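Local coordinates for oligopeptide ABC transporter, periplasmic oligopeptide-binding protein, putative (Thermotoga maritima MSB8, PDB 5IPW) that probably binds oligopeptides outside the cytoplasmic membrane for uptake by an ABC transporter, as related oligopeptide-binding proteins do, at residues A[333-337]-A[493-498]; A[362-366]-A[584-589]; A[375-379]-A[452-456]; A[385-389]-A[401-406]. All blocks are in the same frame, centred on the assembly; numbering follows the deposited sequence.

Contact 1: A[333-337]-A[493-498]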
# COMPACT_ATOMS: atom_id res chain seq x y z
N ALA A 333 1.44 -9.09 -6.18
CA ALA A 333 1.70 -8.51 -4.87
C ALA A 333 2.89 -7.58 -5.02
O ALA A 333 3.65 -7.69 -5.98
CB ALA A 333 1.99 -9.58 -3.84
N ALA A 334 3.06 -6.66 -4.07
CA ALA A 334 4.08 -5.63 -4.17
C ALA A 334 5.31 -5.99 -3.34
O ALA A 334 5.82 -5.16 -2.57
CB ALA A 334 3.52 -4.29 -3.74
N ASN A 335 5.80 -7.21 -3.49
CA ASN A 335 7.02 -7.61 -2.81
C ASN A 335 8.19 -7.79 -3.78
O ASN A 335 8.07 -8.49 -4.78
CB ASN A 335 6.82 -8.85 -1.93
CG ASN A 335 6.18 -10.00 -2.66
OD1 ASN A 335 6.40 -10.20 -3.86
ND2 ASN A 335 5.40 -10.79 -1.94
N GLY A 336 9.30 -7.12 -3.48
CA GLY A 336 10.51 -7.22 -4.29
C GLY A 336 11.16 -8.59 -4.22
O GLY A 336 11.99 -8.93 -5.06
N SER A 337 10.81 -9.35 -3.18
CA SER A 337 11.18 -10.74 -3.06
C SER A 337 10.27 -11.42 -2.08
O SER A 337 9.82 -10.81 -1.11
CB SER A 337 12.62 -10.86 -2.57
OG SER A 337 12.85 -12.17 -2.09
N ASN A 493 11.05 -11.67 3.95
CA ASN A 493 10.47 -11.24 2.69
C ASN A 493 10.82 -9.78 2.45
O ASN A 493 11.50 -9.16 3.25
CB ASN A 493 8.95 -11.43 2.68
CG ASN A 493 8.24 -10.56 3.71
OD1 ASN A 493 8.36 -9.34 3.70
ND2 ASN A 493 7.50 -11.20 4.60
N MET A 494 10.35 -9.24 1.33
CA MET A 494 10.53 -7.82 1.07
C MET A 494 9.27 -7.25 0.46
O MET A 494 9.24 -6.90 -0.71
CB MET A 494 11.73 -7.61 0.16
CG MET A 494 12.14 -6.16 0.01
SD MET A 494 12.88 -5.89 -1.60
CE MET A 494 13.25 -4.14 -1.49
N ASP A 495 8.21 -7.17 1.26
CA ASP A 495 6.95 -6.56 0.83
C ASP A 495 7.05 -5.04 0.82
O ASP A 495 8.11 -4.49 1.11
CB ASP A 495 5.77 -7.05 1.69
CG ASP A 495 6.02 -6.89 3.18
OD1 ASP A 495 7.03 -6.26 3.57
OD2 ASP A 495 5.22 -7.42 3.97
N ARG A 496 5.96 -4.38 0.44
CA ARG A 496 5.92 -2.92 0.37
C ARG A 496 7.04 -2.38 -0.50
O ARG A 496 7.77 -1.47 -0.10
CB ARG A 496 5.97 -2.30 1.77
CG ARG A 496 4.90 -2.85 2.70
CD ARG A 496 4.87 -2.11 4.03
NE ARG A 496 4.40 -2.97 5.11
CZ ARG A 496 5.18 -3.78 5.85
NH1 ARG A 496 6.49 -3.85 5.64
NH2 ARG A 496 4.63 -4.51 6.81
N ALA A 497 7.17 -2.95 -1.69
CA ALA A 497 8.20 -2.56 -2.65
C ALA A 497 7.61 -1.89 -3.89
O ALA A 497 8.15 -2.02 -4.99
CB ALA A 497 9.02 -3.78 -3.04
N ALA A 498 6.48 -1.19 -3.72
CA ALA A 498 5.92 -0.34 -4.77
C ALA A 498 6.06 1.11 -4.34
O ALA A 498 6.72 1.91 -5.01
CB ALA A 498 4.46 -0.69 -5.01

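Contact 2: A[362-366]-A[584-589]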
# COMPACT_ATOMS: atom_id res chain seq x y z
N ARG A 362 29.12 -10.81 -1.85
CA ARG A 362 27.66 -10.76 -2.03
C ARG A 362 27.30 -10.98 -3.50
O ARG A 362 26.47 -11.85 -3.81
CB ARG A 362 27.10 -9.43 -1.50
CG ARG A 362 27.47 -9.18 -0.05
CD ARG A 362 26.69 -8.04 0.57
NE ARG A 362 27.02 -6.73 0.01
CZ ARG A 362 27.83 -5.83 0.58
NH1 ARG A 362 28.45 -6.06 1.73
NH2 ARG A 362 28.03 -4.67 -0.03
N GLN A 363 27.95 -10.23 -4.40
CA GLN A 363 27.82 -10.46 -5.85
C GLN A 363 27.93 -11.95 -6.16
O GLN A 363 27.06 -12.52 -6.85
CB GLN A 363 28.90 -9.69 -6.61
CG GLN A 363 28.71 -8.17 -6.60
CD GLN A 363 29.90 -7.39 -7.15
OE1 GLN A 363 30.95 -7.96 -7.46
NE2 GLN A 363 29.74 -6.08 -7.26
N ALA A 364 28.97 -12.58 -5.62
CA ALA A 364 29.19 -14.01 -5.78
C ALA A 364 28.03 -14.84 -5.23
O ALA A 364 27.56 -15.77 -5.89
CB ALA A 364 30.49 -14.42 -5.09
N LEU A 365 27.56 -14.48 -4.04
CA LEU A 365 26.49 -15.24 -3.38
C LEU A 365 25.19 -15.24 -4.18
O LEU A 365 24.51 -16.26 -4.22
CB LEU A 365 26.22 -14.72 -1.95
CG LEU A 365 27.10 -15.20 -0.78
CD1 LEU A 365 26.53 -14.67 0.52
CD2 LEU A 365 27.22 -16.72 -0.70
N SER A 366 24.86 -14.11 -4.81
CA SER A 366 23.64 -14.02 -5.64
C SER A 366 23.79 -14.79 -6.96
O SER A 366 22.90 -15.57 -7.33
CB SER A 366 23.20 -12.56 -5.91
OG SER A 366 24.28 -11.67 -6.16
N GLU A 584 24.77 -1.00 -6.47
CA GLU A 584 26.22 -1.15 -6.39
C GLU A 584 26.65 -1.98 -5.17
O GLU A 584 27.61 -2.75 -5.25
CB GLU A 584 26.87 0.24 -6.39
CG GLU A 584 26.86 0.87 -7.78
CD GLU A 584 27.00 2.38 -7.77
OE1 GLU A 584 27.12 2.96 -8.87
OE2 GLU A 584 27.00 3.00 -6.68
N ASN A 585 25.94 -1.82 -4.05
CA ASN A 585 26.09 -2.69 -2.88
C ASN A 585 24.88 -3.61 -2.83
O ASN A 585 23.77 -3.17 -3.06
CB ASN A 585 26.12 -1.87 -1.60
CG ASN A 585 27.12 -0.72 -1.67
OD1 ASN A 585 28.22 -0.82 -1.13
ND2 ASN A 585 26.74 0.37 -2.32
N LEU A 586 25.08 -4.88 -2.54
CA LEU A 586 23.96 -5.83 -2.55
C LEU A 586 23.65 -6.36 -1.16
O LEU A 586 23.69 -7.57 -0.92
CB LEU A 586 24.23 -6.96 -3.55
CG LEU A 586 23.41 -6.94 -4.84
CD1 LEU A 586 23.40 -5.57 -5.50
CD2 LEU A 586 23.95 -7.98 -5.80
N TRP A 587 23.32 -5.44 -0.26
CA TRP A 587 23.06 -5.79 1.14
C TRP A 587 21.90 -6.76 1.32
O TRP A 587 21.91 -7.56 2.25
CB TRP A 587 22.76 -4.54 1.94
CG TRP A 587 23.90 -3.62 2.03
CD1 TRP A 587 25.12 -3.86 2.60
CD2 TRP A 587 23.94 -2.28 1.54
NE1 TRP A 587 25.91 -2.75 2.50
CE2 TRP A 587 25.21 -1.76 1.85
CE3 TRP A 587 23.02 -1.47 0.87
CZ2 TRP A 587 25.59 -0.46 1.51
CZ3 TRP A 587 23.39 -0.18 0.54
CH2 TRP A 587 24.66 0.31 0.85
N MET A 588 20.91 -6.67 0.45
CA MET A 588 19.84 -7.67 0.41
C MET A 588 19.99 -8.52 -0.83
O MET A 588 20.11 -8.00 -1.94
CB MET A 588 18.46 -7.00 0.42
CG MET A 588 18.00 -6.55 1.80
SD MET A 588 16.46 -5.62 1.78
CE MET A 588 17.04 -4.07 1.10
N ILE A 589 19.99 -9.84 -0.64
CA ILE A 589 20.07 -10.78 -1.75
C ILE A 589 18.79 -11.59 -1.74
O ILE A 589 18.62 -12.50 -0.93
CB ILE A 589 21.30 -11.70 -1.64
CG1 ILE A 589 22.60 -10.88 -1.71
CG2 ILE A 589 21.28 -12.75 -2.75
CD1 ILE A 589 23.85 -11.66 -1.37
O HOH W 1 28.90 -3.50 3.58

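Contact 3: A[375-379]-A[452-456]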
# COMPACT_ATOMS: atom_id res chain seq x y z
N ASN A 375 11.81 -20.90 -8.46
CA ASN A 375 10.52 -20.60 -9.08
C ASN A 375 9.76 -21.90 -9.37
O ASN A 375 8.70 -22.14 -8.80
CB ASN A 375 10.75 -19.80 -10.38
CG ASN A 375 9.69 -18.74 -10.64
OD1 ASN A 375 9.02 -18.27 -9.72
ND2 ASN A 375 9.55 -18.35 -11.89
N GLU A 376 10.35 -22.75 -10.21
CA GLU A 376 9.67 -23.95 -10.72
C GLU A 376 9.12 -24.87 -9.63
O GLU A 376 7.97 -25.30 -9.69
CB GLU A 376 10.58 -24.77 -11.65
CG GLU A 376 11.24 -24.03 -12.82
CD GLU A 376 10.27 -23.21 -13.66
OE1 GLU A 376 9.12 -23.66 -13.86
OE2 GLU A 376 10.68 -22.13 -14.14
N ILE A 377 9.94 -25.19 -8.62
CA ILE A 377 9.58 -26.26 -7.68
C ILE A 377 8.71 -25.76 -6.53
O ILE A 377 7.66 -26.34 -6.26
CB ILE A 377 10.80 -26.96 -7.04
CG1 ILE A 377 11.95 -27.11 -8.04
CG2 ILE A 377 10.41 -28.33 -6.49
CD1 ILE A 377 13.09 -26.17 -7.73
N LEU A 378 9.15 -24.70 -5.87
CA LEU A 378 8.49 -24.22 -4.65
C LEU A 378 7.27 -23.36 -4.96
O LEU A 378 6.25 -23.43 -4.27
CB LEU A 378 9.46 -23.42 -3.79
CG LEU A 378 10.40 -24.25 -2.92
CD1 LEU A 378 11.44 -23.35 -2.29
CD2 LEU A 378 9.63 -25.02 -1.85
N PHE A 379 7.41 -22.55 -6.00
CA PHE A 379 6.38 -21.61 -6.40
C PHE A 379 5.43 -22.09 -7.50
O PHE A 379 4.37 -21.49 -7.72
CB PHE A 379 7.06 -20.33 -6.85
CG PHE A 379 7.62 -19.49 -5.73
CD1 PHE A 379 6.90 -19.31 -4.56
CD2 PHE A 379 8.84 -18.84 -5.88
CE1 PHE A 379 7.40 -18.53 -3.54
CE2 PHE A 379 9.34 -18.06 -4.86
CZ PHE A 379 8.63 -17.90 -3.69
N ASP A 452 12.56 -24.16 3.29
CA ASP A 452 12.55 -24.81 1.96
C ASP A 452 13.33 -24.01 0.93
O ASP A 452 14.10 -24.58 0.15
CB ASP A 452 11.11 -24.99 1.46
CG ASP A 452 10.27 -25.81 2.41
OD1 ASP A 452 10.85 -26.51 3.27
OD2 ASP A 452 9.02 -25.76 2.29
N VAL A 453 13.12 -22.70 0.92
CA VAL A 453 13.77 -21.82 -0.04
C VAL A 453 15.29 -21.95 0.06
O VAL A 453 15.97 -22.24 -0.92
CB VAL A 453 13.40 -20.34 0.18
CG1 VAL A 453 14.08 -19.44 -0.84
CG2 VAL A 453 11.89 -20.14 0.13
N TRP A 454 15.80 -21.73 1.27
CA TRP A 454 17.24 -21.62 1.48
C TRP A 454 17.91 -22.98 1.66
O TRP A 454 19.12 -23.10 1.43
CB TRP A 454 17.52 -20.66 2.64
CG TRP A 454 17.09 -19.29 2.26
CD1 TRP A 454 15.86 -18.72 2.48
CD2 TRP A 454 17.85 -18.32 1.53
NE1 TRP A 454 15.83 -17.45 1.95
CE2 TRP A 454 17.04 -17.18 1.37
CE3 TRP A 454 19.15 -18.30 1.02
CZ2 TRP A 454 17.49 -16.03 0.71
CZ3 TRP A 454 19.60 -17.15 0.37
CH2 TRP A 454 18.77 -16.04 0.22
N THR A 455 17.13 -23.99 2.04
CA THR A 455 17.58 -25.38 1.96
C THR A 455 18.05 -25.73 0.54
O THR A 455 19.01 -26.47 0.37
CB THR A 455 16.47 -26.36 2.37
OG1 THR A 455 16.09 -26.11 3.72
CG2 THR A 455 16.93 -27.82 2.25
N MET A 456 17.38 -25.19 -0.47
CA MET A 456 17.79 -25.39 -1.85
C MET A 456 19.04 -24.58 -2.16
O MET A 456 19.87 -25.02 -2.94
CB MET A 456 16.67 -25.01 -2.81
CG MET A 456 15.44 -25.90 -2.70
SD MET A 456 14.03 -25.28 -3.64
CE MET A 456 14.83 -24.80 -5.16

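Contact 4: A[385-389]-A[401-406]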
# COMPACT_ATOMS: atom_id res chain seq x y z
N PRO A 385 11.56 -14.70 -11.26
CA PRO A 385 12.97 -14.69 -10.85
C PRO A 385 13.60 -13.29 -10.96
O PRO A 385 13.68 -12.74 -12.05
CB PRO A 385 13.63 -15.67 -11.82
CG PRO A 385 12.52 -16.56 -12.27
CD PRO A 385 11.33 -15.65 -12.36
N ARG A 386 14.02 -12.74 -9.82
CA ARG A 386 14.57 -11.39 -9.73
C ARG A 386 15.31 -11.24 -8.40
O ARG A 386 15.24 -12.12 -7.53
CB ARG A 386 13.47 -10.32 -9.87
CG ARG A 386 12.42 -10.31 -8.76
CD ARG A 386 11.10 -9.65 -9.15
NE ARG A 386 11.26 -8.25 -9.55
CZ ARG A 386 11.43 -7.23 -8.70
NH1 ARG A 386 11.48 -7.43 -7.39
NH2 ARG A 386 11.57 -6.00 -9.18
N GLN A 387 16.03 -10.14 -8.25
CA GLN A 387 16.66 -9.82 -6.98
C GLN A 387 17.04 -8.36 -6.94
O GLN A 387 17.76 -7.90 -7.83
CB GLN A 387 17.95 -10.63 -6.78
CG GLN A 387 18.82 -10.16 -5.60
CD GLN A 387 19.95 -9.22 -6.00
OE1 GLN A 387 19.89 -8.01 -5.78
NE2 GLN A 387 21.00 -9.78 -6.60
N ALA A 388 16.61 -7.62 -5.92
CA ALA A 388 15.58 -8.00 -4.95
C ALA A 388 15.14 -6.66 -4.42
O ALA A 388 15.64 -6.20 -3.40
CB ALA A 388 16.13 -8.83 -3.82
N SER A 389 14.23 -6.05 -5.16
CA SER A 389 14.09 -4.61 -5.17
C SER A 389 12.69 -4.20 -5.59
O SER A 389 11.80 -5.04 -5.69
CB SER A 389 15.14 -4.03 -6.13
OG SER A 389 15.03 -4.57 -7.44
N TRP A 401 18.73 -2.42 -11.13
CA TRP A 401 18.73 -3.04 -9.81
C TRP A 401 17.85 -4.29 -9.72
O TRP A 401 18.11 -5.16 -8.90
CB TRP A 401 18.31 -2.00 -8.75
CG TRP A 401 18.42 -2.48 -7.32
CD1 TRP A 401 19.32 -3.36 -6.81
CD2 TRP A 401 17.60 -2.06 -6.22
NE1 TRP A 401 19.11 -3.54 -5.47
CE2 TRP A 401 18.06 -2.76 -5.08
CE3 TRP A 401 16.52 -1.18 -6.08
CZ2 TRP A 401 17.47 -2.60 -3.82
CZ3 TRP A 401 15.94 -1.03 -4.83
CH2 TRP A 401 16.42 -1.73 -3.71
N GLU A 402 16.82 -4.39 -10.55
CA GLU A 402 16.06 -5.64 -10.62
C GLU A 402 16.95 -6.78 -11.09
O GLU A 402 16.75 -7.93 -10.70
CB GLU A 402 14.83 -5.53 -11.54
CG GLU A 402 13.99 -6.81 -11.59
CD GLU A 402 12.79 -6.74 -12.53
OE1 GLU A 402 12.75 -5.83 -13.38
OE2 GLU A 402 11.89 -7.60 -12.43
N LYS A 403 17.94 -6.46 -11.93
CA LYS A 403 18.82 -7.48 -12.51
C LYS A 403 20.14 -7.65 -11.77
O LYS A 403 20.67 -8.77 -11.72
CB LYS A 403 19.06 -7.22 -14.00
CG LYS A 403 17.98 -7.79 -14.92
CD LYS A 403 17.36 -9.08 -14.38
CE LYS A 403 16.03 -9.41 -15.04
NZ LYS A 403 15.22 -10.31 -14.16
N ALA A 404 20.67 -6.57 -11.21
CA ALA A 404 21.73 -6.67 -10.21
C ALA A 404 22.77 -7.71 -10.64
O ALA A 404 23.42 -7.55 -11.67
CB ALA A 404 21.12 -7.04 -8.87
N TYR A 405 22.91 -8.77 -9.84
CA TYR A 405 23.61 -9.96 -10.23
C TYR A 405 22.60 -11.08 -10.08
O TYR A 405 22.74 -11.99 -9.25
CB TYR A 405 24.82 -10.16 -9.33
CG TYR A 405 25.93 -9.19 -9.60
CD1 TYR A 405 25.81 -7.84 -9.28
CD2 TYR A 405 27.12 -9.61 -10.18
CE1 TYR A 405 26.83 -6.95 -9.53
CE2 TYR A 405 28.16 -8.73 -10.43
CZ TYR A 405 28.01 -7.40 -10.11
OH TYR A 405 29.04 -6.51 -10.36
N ALA A 406 21.55 -10.97 -10.88
CA ALA A 406 20.41 -11.88 -10.82
C ALA A 406 20.61 -13.16 -11.62
O ALA A 406 19.83 -14.10 -11.46
CB ALA A 406 19.14 -11.17 -11.29

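Contact 1: A[333-337]-A[493-498]
Met494 and Gly336 meet where two main chains run roughly against each other, and the backbone does most of the joining. Gly336 N donates to Met494 O at 2.8 Å, while Met494 N reaches Ser337 O at 2.9 Å. Further along, Ala497 N donates to Ala334 O, 2.7 Å away. The Met494 side chain can be followed outward from this frame. Its CB packs 3.9 Å from Ser337 N; CG stands anti to the backbone N (chi1 -170°), and the extended chain then carries SD to 3.8 Å from Gly336 CA. CE, at the end, makes no close approach to segment 333-337; elsewhere the side chain meets Val506. Next to the same glycine, Ala497 CB rests 3.4 Å from Gly336 N, and the methyl groups of Ala334 and Ala498 touch, both also packing on Val613 of strand 613-614. Asn493 OD1 accepts from Asp495 N within its own segment, an Asx turn. The loop leaving strand 326-333 is thereby fastened to the end of strand 489-494 by main-chain amides and carbonyls, with small or flexible apolar groups filling in, so the join depends mainly on backbone shape and little on side-chain polarity.

Contact 2: A[362-366]-A[584-589]
A chi1 of -56° sets CG of Arg362 beside its backbone N, and a bend at chi3 (-68°) turns the guanidinium over toward Trp587. Trp587 CD1 consequently lies 3.9 Å above the centre of one guanidinium face of Arg362, the two planes being inclined by 34°. On its way there the arginine passes the loop backbone, Arg362 CD lying 3.4 Å from Leu586 O, and NH2 ends alongside Asn585 CB. A water joins the two side chains: it accepts from Arg362 NH1 at 3.2 Å and, in the plane of the indole at its edge, from Trp587 NE1 at 3.3 Å. Nearer the helix the contact becomes mostly apolar. Ile589 sets CD1 3.9 Å from Leu365 CB and CG2 3.7 Å from Ser366 CB, and its CD1 also nears Arg362 O, whereas Leu586 CD2 approaches Ser366 OG. Trp587 is held from elsewhere as well, stacked on Trp518 and lying against helix 550-564. Segments 362-366 and 584-589 share no direct hydrogen bond. The arginine is buried, but its NH1 donates both to the water and to Phe356 O, and these two acceptors would be expected to offset part of the cost of burying the charge.

Contact 3: A[375-379]-A[452-456]
Leu378 buries the most surface in this contact, its two methyls dividing the work. Leu378 CD1 settles between Val453 and Met456, 3.6 Å from Val453 CA and 3.5 Å from Met456 SD, with Val453 CG2 slightly further off at 4.0 Å. Leu378 CD2 lies 3.6 Å from Asp452 CB, so that the aliphatic root of the aspartate, rather than its carboxylate, serves the packing. Leu378 and Met456 slide past one another in opposite directions, the sulfur running alongside the leucine branch. This well-covered part includes Val453, which is buried and lays its other methyl, CG1, against the indole of Trp454. The two helix segments run nearly antiparallel, at 148° between their directions, and their axes come no nearer than 10.8 Å, a spacing bridged by side chains alone, for no hydrogen bond spans it. Helix 448-462 is the connecting helix of a beta-alpha-beta crossover, joining the neighbouring parallel strands 440-445 and 467-472, and helix 371-379 packs against it. Trp454 belongs to a different side of the crossover helix and donates through NE1 to Ser339 OG. The sparser part of the contact lies toward the surface. There Met456, only partly covered and bent at chi3 (43°), extends CE until it meets CD1 of Ile377 tip to tip. This is the single approach that Ile377, a residue exposed to solvent, makes to the second helix segment.

Contact 4: A[385-389]-A[401-406]
Arg386 and Glu402 form the salt bridge of this contact: Arg386 NE donates to Glu402 OE2 at 3.0 Å with 160° at the hydrogen. The oxygen sits at the guanidinium edge, close to its plane, whereas the N-H arrives from above the carboxylate, the two flat groups being turned 54° against each other. Glu402 reaches across with an extended chain, and the two side chains cross at about a right angle, Glu402 CG lying 3.5 Å from Arg386 NH2. The same NH2 donates to Leu390 O, so the arginine is gripped by its own loop as well as by the glutamate; this second anchor would be expected to hold the guanidinium in place for the carboxylate. Weaker bonds follow along the backbone. Gln387 N meets Glu402 O in a weak bond of 3.4 Å, and Ser389 OG makes a long, weak one of 3.5 Å with Trp401 O. Outward from there the contact turns to packing. Gln387 bends at chi2 (-97°), which brings its amide to the methyl of Ala404, with Gln387 OE1 3.5 Å from Ala404 CB. Ser389 lies against the Trp401 indole, though the exact spacing is doubtful, and the indole also touches Thr579 and Arg583 of helix 568-584. After eleven intervening residues the chain has thus returned on itself: the end of short helix 399-403 packs on the loop that precedes it, the loop meeting the carbonyls of Trp401 and Glu402 shortly before Ala404, with positive phi, leaves the helix.

How the contacts relate
Contact 4 lies between two of the others: its centre is about 10 Å from that of contact 2 and about 13 Å from that of contact 1. Arg386 offers NH1 weakly to Gly336 O, and Met494 SD lies near Ala388 O, so contacts 1 and 4 share a border. Toward contact 2, Gln387 NE2 packs 3.5 Å from Leu586 CD2. Contact 3 is more remote, with centres 17 to 19 Å from the rest, yet Trp454 CH2 comes 3.7 Å from Ile589 O of contact 2. Contacts 1, 2 and 3 gather round the mixed sheet containing strands 340-343, 440-445, 489-494 and 589-591. Contact 1 is the most central, about 10 Å from the chain's centre.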